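Local coordinates for possible acyl-[acyl-carrier protein] desaturase DESA2 (acyl-[acp] desaturase) (stearoyl-acp desaturase) (Mycobacterium tuberculosis, PDB 1ZA0) that may desaturate acyl chains attached to acyl carrier protein in mycobacterial fatty acid biosynthesis, using two ferrous ions bound within a four-helix bundle, at residues Trp32-Tyr37 against His110-Arg115; Glu44-Leu49 against Tyr117-Arg122; Leu73-Asn78 against Gly226-Ala231. All coordinates share one frame; numbering follows the deposited sequence.

In the fold
Helix 95-121 carries one half of contacts 1 and 2, whose centres lie about 16 Å apart on the same side of the chain's centre; contact 3 belongs to the preceding helix, 63-77. The first halves come in the order 32-37, 44-49, 73-78 and their partners in the order 110-115, 117-122, 226-231, so all three contacts interlock along the sequence. Contacts 1 and 2 lay the loop between helices 9-27 and 63-77 along helix 95-121, first near the metal site and then at the helix end. Contact 3, its centre about 18 Å from that of contact 1, packs a later loop on helix 63-77; salt bridge Arg115-Asp77 and a probable Lys76-His110 hydrogen bond join the two helices.

Contact 1 (Trp32-Tyr37 against His110-Arg115); sequences WFAHDY and HAIALR. With EDO (1,2-ethanediol), chain C.
Trp32 sets its CG between the backbone N and the carbonyl carbon (chi1 63°), and this swings the indole along helix 95-121 until its benzene end meets the imidazole of His110, whose CG stands beside its own backbone N (chi1 -61°). The setting is a loop laid over one of the metal-bearing helices of a ferritin-like four-helix bundle. The two rings meet edge to edge, with Trp32 CZ2 3.7 Å from His110 CD2. Farther round the same indole edge sits the methyl of Ala113, its CB 4.0 Å from Trp32 CZ3.

Two residues on, the chain enters a short 3-10 turn, and here the backbones come very near each other: the CA atoms of Ala34 and Ala113 are 4.2 Å apart, a spacing that the small side chains permit. Ala34 CB rests on the helix surface, 3.6 Å from Ala113 CB, and also faces Ile112, whose CG2 branch lies 3.8 Å from that methyl.

Polar atoms tie the same rings to the neighbouring helix 176-206. Trp32 NE1 and His110 NE2 are both hydrogen-bonded to Asp188 OD2, so one carboxylate oxygen fixes the indole and the imidazole together. His110 is an expected iron ligand by similarity, yet here its side chain is about 5 Å from the bound manganese, and its ND1 probably hydrogen-bonds to Lys76 NZ. A 1,2-ethanediol, probably from the crystallisation liquor, sits by the pyrrole side of Trp32 and also bonds to Asp188 OD1. Its O1 accepts from Trp32 N at 3.0 Å, nearly straight at 163°, and donates to Trp32 O at 3.1 Å.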
# COMPACT_ATOMS: atom_id res chain seq x y z
N TRP A 32 -0.24 -6.52 -15.40
CA TRP A 32 -1.21 -5.53 -15.91
C TRP A 32 -0.49 -4.19 -16.17
O TRP A 32 0.61 -3.98 -15.70
CB TRP A 32 -2.36 -5.36 -14.91
CG TRP A 32 -1.99 -4.83 -13.57
CD1 TRP A 32 -1.44 -5.52 -12.52
CD2 TRP A 32 -2.27 -3.51 -13.06
NE1 TRP A 32 -1.32 -4.70 -11.41
CE2 TRP A 32 -1.82 -3.46 -11.72
CE3 TRP A 32 -2.83 -2.35 -13.62
CZ2 TRP A 32 -1.90 -2.33 -10.94
CZ3 TRP A 32 -2.93 -1.24 -12.85
CH2 TRP A 32 -2.44 -1.22 -11.52
N PHE A 33 -1.14 -3.33 -16.97
CA PHE A 33 -0.61 -2.02 -17.35
C PHE A 33 -1.58 -0.95 -16.87
O PHE A 33 -2.77 -1.14 -16.97
CB PHE A 33 -0.41 -1.98 -18.87
CG PHE A 33 0.51 -3.04 -19.36
CD1 PHE A 33 1.89 -2.86 -19.28
CD2 PHE A 33 0.01 -4.24 -19.90
CE1 PHE A 33 2.75 -3.88 -19.71
CE2 PHE A 33 0.89 -5.27 -20.31
CZ PHE A 33 2.24 -5.07 -20.22
N ALA A 34 -1.04 0.10 -16.25
CA ALA A 34 -1.77 1.22 -15.77
C ALA A 34 -2.70 1.77 -16.88
O ALA A 34 -3.88 2.05 -16.62
CB ALA A 34 -0.75 2.31 -15.27
N HIS A 35 -2.16 1.91 -18.09
CA HIS A 35 -2.90 2.54 -19.19
C HIS A 35 -4.16 1.77 -19.59
O HIS A 35 -5.07 2.33 -20.16
CB HIS A 35 -2.01 2.83 -20.41
CG HIS A 35 -1.56 1.61 -21.14
ND1 HIS A 35 -0.27 1.15 -21.06
CD2 HIS A 35 -2.23 0.74 -21.92
CE1 HIS A 35 -0.17 0.05 -21.78
NE2 HIS A 35 -1.35 -0.24 -22.28
N ASP A 36 -4.23 0.50 -19.21
CA ASP A 36 -5.39 -0.30 -19.51
C ASP A 36 -6.52 -0.03 -18.54
O ASP A 36 -7.58 -0.54 -18.77
CB ASP A 36 -5.03 -1.80 -19.45
CG ASP A 36 -4.32 -2.29 -20.69
OD1 ASP A 36 -4.45 -1.70 -21.79
OD2 ASP A 36 -3.58 -3.30 -20.64
N TYR A 37 -6.30 0.68 -17.44
CA TYR A 37 -7.34 1.02 -16.49
C TYR A 37 -7.73 2.48 -16.50
O TYR A 37 -8.38 3.02 -15.55
CB TYR A 37 -6.92 0.57 -15.08
CG TYR A 37 -7.03 -0.93 -14.97
CD1 TYR A 37 -8.26 -1.52 -14.54
CD2 TYR A 37 -5.98 -1.77 -15.36
CE1 TYR A 37 -8.39 -2.91 -14.47
CE2 TYR A 37 -6.10 -3.15 -15.28
CZ TYR A 37 -7.30 -3.72 -14.84
OH TYR A 37 -7.42 -5.06 -14.81
N HIS A 110 1.37 1.46 -9.71
CA HIS A 110 0.20 1.80 -8.96
C HIS A 110 -0.01 3.30 -8.98
O HIS A 110 -1.13 3.76 -9.26
CB HIS A 110 0.34 1.34 -7.44
CG HIS A 110 0.50 -0.14 -7.29
ND1 HIS A 110 0.96 -0.74 -6.12
CD2 HIS A 110 0.21 -1.16 -8.15
CE1 HIS A 110 0.95 -2.05 -6.29
NE2 HIS A 110 0.50 -2.33 -7.51
N ALA A 111 1.06 4.06 -8.70
CA ALA A 111 1.01 5.53 -8.69
C ALA A 111 0.61 6.06 -10.11
O ALA A 111 -0.22 6.96 -10.23
CB ALA A 111 2.36 6.11 -8.24
N ILE A 112 1.13 5.48 -11.18
CA ILE A 112 0.80 5.97 -12.51
C ILE A 112 -0.68 5.73 -12.79
O ILE A 112 -1.38 6.62 -13.32
CB ILE A 112 1.62 5.26 -13.60
CG1 ILE A 112 3.14 5.61 -13.47
CG2 ILE A 112 1.13 5.65 -14.96
CD1 ILE A 112 4.02 4.47 -14.20
N ALA A 113 -1.14 4.51 -12.51
CA ALA A 113 -2.54 4.13 -12.78
C ALA A 113 -3.48 5.10 -12.01
O ALA A 113 -4.41 5.66 -12.58
CB ALA A 113 -2.83 2.74 -12.34
N LEU A 114 -3.22 5.31 -10.72
CA LEU A 114 -4.08 6.18 -9.93
C LEU A 114 -4.10 7.61 -10.44
O LEU A 114 -5.15 8.23 -10.54
CB LEU A 114 -3.69 6.18 -8.46
CG LEU A 114 -3.95 4.91 -7.63
CD1 LEU A 114 -3.02 4.94 -6.42
CD2 LEU A 114 -5.41 4.86 -7.12
N ARG A 115 -2.92 8.16 -10.68
CA ARG A 115 -2.83 9.53 -11.17
C ARG A 115 -3.54 9.73 -12.49
O ARG A 115 -4.33 10.66 -12.62
CB ARG A 115 -1.38 9.97 -11.31
CG ARG A 115 -1.16 11.43 -11.67
CD ARG A 115 0.32 11.86 -11.65
NE ARG A 115 0.83 11.94 -10.30
CZ ARG A 115 0.51 12.89 -9.44
NH1 ARG A 115 -0.21 13.93 -9.81
NH2 ARG A 115 0.99 12.83 -8.22
C1 EDO C . 2.05 -5.29 -12.03
O1 EDO C . 1.81 -5.67 -13.36
C2 EDO C . 2.19 -6.52 -11.16
O2 EDO C . 1.04 -7.35 -11.19

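Contact 2 (Glu44-Leu49 against Tyr117-Arg122); sequences ENFAFL and YLVVTR
Arg122 breaks out of helix 95-121 with a positive phi (59°), and from there its side chain reaches the extended backbone of Glu44 and Asn45. What results is a cation-pi stack just beyond the end of a long helix of the ferritin-like bundle. A bend at chi2 carries the guanidinium out over the Phe46 ring, and the two flat groups lie nearly parallel, planes 11° apart. Arg122 CZ stands 3.7 Å from the centroid of the Phe46 ring. The approach is tightest where Arg122 NE comes within 3.4 Å of Phe46 CZ.

The other face of the guanidinium is covered by Glu44, whose CG is 3.4 Å from Arg122 NH2, so the cation is sandwiched between an aromatic ring and a methylene. The Glu44 carboxylate itself does not pair with it: OE1 forms a salt bridge with Arg52 NE instead. Val119 extends the apolar side, its CG2 4.1 Å from Phe46 CE2.

Hydrogen bonds fix the rotation of the guanidinium. Arg122 NH2 gives a nearly straight bond to Glu44 O (2.9 Å, 168°); the oxygen lies in the guanidinium plane, although the nitrogen stands well above the plane of the carbonyl. NH2 also bonds to Arg52 O and NH1 to Gln58 OE1, which ties the end of helix 95-121 to later residues of the same loop. A water bridges loop and helix end, accepting from Glu44 N at 3.1 Å and from Arg122 NE at 2.9 Å.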
# COMPACT_ATOMS: atom_id res chain seq x y z
N GLU A 44 -10.40 15.32 -21.23
CA GLU A 44 -10.51 16.56 -21.97
C GLU A 44 -9.45 17.60 -21.61
O GLU A 44 -8.90 17.64 -20.49
CB GLU A 44 -11.92 17.12 -21.86
CG GLU A 44 -12.42 17.37 -20.47
CD GLU A 44 -13.91 17.84 -20.46
OE1 GLU A 44 -14.12 19.06 -20.68
OE2 GLU A 44 -14.83 16.97 -20.25
N ASN A 45 -9.14 18.40 -22.61
CA ASN A 45 -8.18 19.47 -22.48
C ASN A 45 -8.57 20.39 -21.33
O ASN A 45 -9.72 20.69 -21.15
CB ASN A 45 -8.05 20.28 -23.78
CG ASN A 45 -7.27 19.54 -24.84
OD1 ASN A 45 -7.07 18.29 -24.77
ND2 ASN A 45 -6.84 20.28 -25.87
N PHE A 46 -7.57 20.82 -20.58
CA PHE A 46 -7.71 21.90 -19.64
C PHE A 46 -7.68 23.25 -20.42
O PHE A 46 -7.51 23.25 -21.67
CB PHE A 46 -6.71 21.77 -18.49
CG PHE A 46 -7.00 20.60 -17.59
CD1 PHE A 46 -7.69 20.78 -16.43
CD2 PHE A 46 -6.62 19.28 -17.96
CE1 PHE A 46 -7.98 19.68 -15.59
CE2 PHE A 46 -6.95 18.17 -17.14
CZ PHE A 46 -7.58 18.38 -15.95
N ALA A 47 -7.97 24.33 -19.72
CA ALA A 47 -8.15 25.65 -20.33
C ALA A 47 -6.93 26.17 -21.05
O ALA A 47 -7.05 26.78 -22.10
CB ALA A 47 -8.61 26.68 -19.24
N PHE A 48 -5.74 25.93 -20.52
CA PHE A 48 -4.51 26.24 -21.26
C PHE A 48 -4.48 25.75 -22.72
O PHE A 48 -4.01 26.48 -23.60
CB PHE A 48 -3.27 25.72 -20.51
CG PHE A 48 -1.98 26.40 -20.93
CD1 PHE A 48 -1.74 27.72 -20.61
CD2 PHE A 48 -1.00 25.70 -21.59
CE1 PHE A 48 -0.55 28.33 -20.98
CE2 PHE A 48 0.22 26.31 -21.97
CZ PHE A 48 0.45 27.60 -21.68
N LEU A 49 -5.00 24.56 -22.98
CA LEU A 49 -5.02 23.99 -24.31
C LEU A 49 -6.37 24.11 -25.02
O LEU A 49 -6.71 23.31 -25.89
CB LEU A 49 -4.56 22.53 -24.26
CG LEU A 49 -3.09 22.34 -23.85
CD1 LEU A 49 -2.68 20.86 -23.97
CD2 LEU A 49 -2.13 23.17 -24.70
N TYR A 117 -5.86 7.81 -13.97
CA TYR A 117 -7.29 7.66 -13.83
C TYR A 117 -7.84 9.00 -13.34
O TYR A 117 -8.82 9.54 -13.87
CB TYR A 117 -7.66 6.56 -12.84
CG TYR A 117 -9.14 6.42 -12.64
CD1 TYR A 117 -9.87 5.46 -13.31
CD2 TYR A 117 -9.80 7.23 -11.73
CE1 TYR A 117 -11.29 5.34 -13.12
CE2 TYR A 117 -11.15 7.16 -11.54
CZ TYR A 117 -11.90 6.23 -12.26
OH TYR A 117 -13.28 6.15 -11.98
N LEU A 118 -7.26 9.54 -12.28
CA LEU A 118 -7.83 10.69 -11.62
C LEU A 118 -7.87 11.99 -12.47
O LEU A 118 -8.85 12.80 -12.36
CB LEU A 118 -7.09 10.96 -10.34
CG LEU A 118 -7.36 9.99 -9.18
CD1 LEU A 118 -6.51 10.31 -7.95
CD2 LEU A 118 -8.85 9.98 -8.85
N VAL A 119 -6.81 12.21 -13.24
CA VAL A 119 -6.69 13.38 -14.04
C VAL A 119 -7.56 13.25 -15.31
O VAL A 119 -8.13 14.22 -15.73
CB VAL A 119 -5.22 13.76 -14.37
CG1 VAL A 119 -4.63 12.83 -15.36
CG2 VAL A 119 -5.18 15.24 -14.93
N VAL A 120 -7.68 12.05 -15.89
CA VAL A 120 -8.49 11.87 -17.08
C VAL A 120 -9.97 12.01 -16.74
O VAL A 120 -10.74 12.50 -17.58
CB VAL A 120 -8.20 10.51 -17.71
CG1 VAL A 120 -9.26 10.04 -18.56
CG2 VAL A 120 -6.85 10.51 -18.38
N THR A 121 -10.37 11.48 -15.58
CA THR A 121 -11.77 11.47 -15.22
C THR A 121 -12.21 12.73 -14.53
O THR A 121 -13.40 12.85 -14.32
CB THR A 121 -12.13 10.30 -14.22
OG1 THR A 121 -11.33 10.39 -13.05
CG2 THR A 121 -11.83 8.94 -14.85
N ARG A 122 -11.27 13.59 -14.12
CA ARG A 122 -11.52 14.83 -13.36
C ARG A 122 -12.23 14.61 -12.01
O ARG A 122 -13.01 15.46 -11.55
CB ARG A 122 -12.41 15.80 -14.19
CG ARG A 122 -12.01 16.04 -15.69
CD ARG A 122 -11.03 17.06 -15.80
NE ARG A 122 -10.64 17.62 -17.14
CZ ARG A 122 -10.88 18.88 -17.53
NH1 ARG A 122 -11.64 19.70 -16.82
NH2 ARG A 122 -10.33 19.33 -18.64
O HOH W 1 -9.26 15.35 -18.36

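Contact 3 (Leu73-Asn78 against Gly226-Ala231); sequences LILKDN and GADIEA
Ile74 and Leu75 present neighbouring apolar groups from the last turn of helix 63-77 to a loop built round Gly226 and Ile229. From Ile74 it is the CG2 branch that does the touching, 3.8 Å from Ile229 CD1. A chi1 of -53° sets Ile229 CG1 beside the backbone N, against Ile74 CG2, and an extended chi2 (159°) carries CD1 to the same methyl as the two side chains cross obliquely.

Leu75 meets the turn with both methyls. The side chain is stretched out, CD1 continuing the line from CA, so Leu75 CD1 reaches Gly226 N at 4.0 Å. Leu75 CD2 lies 4.0 Å from Asp228 OD1. Gly226 opens a type I beta turn with positive phi (92°), and the turn is closed by Ile229 N to Gly226 O at 3.0 Å.

At the helix end Asn78 folds back, its ND2 donating to Ile74 O at 3.0 Å. Lys76 NZ turns inward to salt bridges with Glu107 and Glu189, two manganese ligands. The arrangement, with the Leu75 side chain about 9 Å from the bound manganese, is peripheral loop-on-helix packing against a four-helix bundle of the ferritin-like desaturase fold.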
# COMPACT_ATOMS: atom_id res chain seq x y z
N LEU A 73 -2.28 7.62 -3.53
CA LEU A 73 -1.43 8.24 -4.52
C LEU A 73 -0.26 8.94 -3.86
O LEU A 73 0.94 8.78 -4.29
CB LEU A 73 -2.26 9.18 -5.36
CG LEU A 73 -1.42 9.99 -6.36
CD1 LEU A 73 -0.63 9.05 -7.33
CD2 LEU A 73 -2.26 10.99 -7.08
N ILE A 74 -0.54 9.67 -2.78
CA ILE A 74 0.51 10.40 -2.07
C ILE A 74 1.54 9.41 -1.52
O ILE A 74 2.75 9.62 -1.62
CB ILE A 74 -0.08 11.25 -0.90
CG1 ILE A 74 -0.95 12.40 -1.40
CG2 ILE A 74 1.01 11.79 0.05
CD1 ILE A 74 -0.19 13.52 -1.98
N LEU A 75 1.06 8.34 -0.92
CA LEU A 75 1.94 7.32 -0.33
C LEU A 75 2.76 6.60 -1.42
O LEU A 75 3.97 6.36 -1.28
CB LEU A 75 1.12 6.31 0.45
CG LEU A 75 0.45 6.81 1.74
CD1 LEU A 75 -0.30 5.70 2.42
CD2 LEU A 75 1.51 7.48 2.70
N LYS A 76 2.10 6.27 -2.52
CA LYS A 76 2.77 5.54 -3.59
C LYS A 76 3.84 6.41 -4.29
O LYS A 76 4.85 5.89 -4.71
CB LYS A 76 1.79 5.00 -4.63
CG LYS A 76 0.80 3.93 -4.10
CD LYS A 76 1.31 2.59 -4.11
CE LYS A 76 0.23 1.61 -3.54
NZ LYS A 76 0.99 0.37 -3.44
N ASP A 77 3.57 7.70 -4.46
CA ASP A 77 4.56 8.64 -5.03
C ASP A 77 5.84 8.78 -4.13
O ASP A 77 6.90 9.06 -4.64
CB ASP A 77 3.95 10.00 -5.20
CG ASP A 77 3.20 10.14 -6.52
OD1 ASP A 77 3.42 9.32 -7.43
OD2 ASP A 77 2.41 11.11 -6.73
N ASN A 78 5.71 8.58 -2.82
CA ASN A 78 6.81 8.70 -1.85
C ASN A 78 7.34 7.37 -1.27
O ASN A 78 8.08 6.66 -1.97
CB ASN A 78 6.39 9.65 -0.72
CG ASN A 78 6.27 11.12 -1.24
OD1 ASN A 78 7.32 11.79 -1.45
ND2 ASN A 78 5.01 11.60 -1.52
N GLY A 226 -1.22 7.27 5.95
CA GLY A 226 -1.43 8.69 5.63
C GLY A 226 -1.43 9.63 6.84
O GLY A 226 -1.63 10.84 6.67
N ALA A 227 -1.23 9.08 8.03
CA ALA A 227 -1.04 9.82 9.29
C ALA A 227 0.04 10.94 9.25
O ALA A 227 -0.03 11.88 9.99
CB ALA A 227 -0.70 8.82 10.39
N ASP A 228 1.05 10.76 8.40
CA ASP A 228 2.14 11.71 8.17
C ASP A 228 1.82 12.78 7.09
O ASP A 228 2.65 13.68 6.86
CB ASP A 228 3.43 10.94 7.74
CG ASP A 228 3.24 10.12 6.39
OD1 ASP A 228 2.17 9.43 6.18
OD2 ASP A 228 4.10 10.12 5.47
N ILE A 229 0.65 12.72 6.46
CA ILE A 229 0.31 13.69 5.43
C ILE A 229 -0.30 14.96 6.05
O ILE A 229 -1.35 14.95 6.68
CB ILE A 229 -0.63 13.12 4.32
CG1 ILE A 229 -0.07 11.82 3.70
CG2 ILE A 229 -0.85 14.19 3.22
CD1 ILE A 229 -1.14 10.99 3.02
N GLU A 230 0.43 16.05 5.81
CA GLU A 230 0.07 17.42 6.15
C GLU A 230 -1.33 17.73 5.64
O GLU A 230 -1.57 17.65 4.44
CB GLU A 230 1.09 18.37 5.44
CG GLU A 230 0.98 19.84 5.81
CD GLU A 230 1.41 20.03 7.24
OE1 GLU A 230 0.52 20.10 8.14
OE2 GLU A 230 2.64 20.04 7.46
N ALA A 231 -2.26 18.04 6.54
CA ALA A 231 -3.54 18.62 6.13
C ALA A 231 -4.50 17.59 5.53
O ALA A 231 -5.37 17.94 4.74
CB ALA A 231 -3.31 19.78 5.11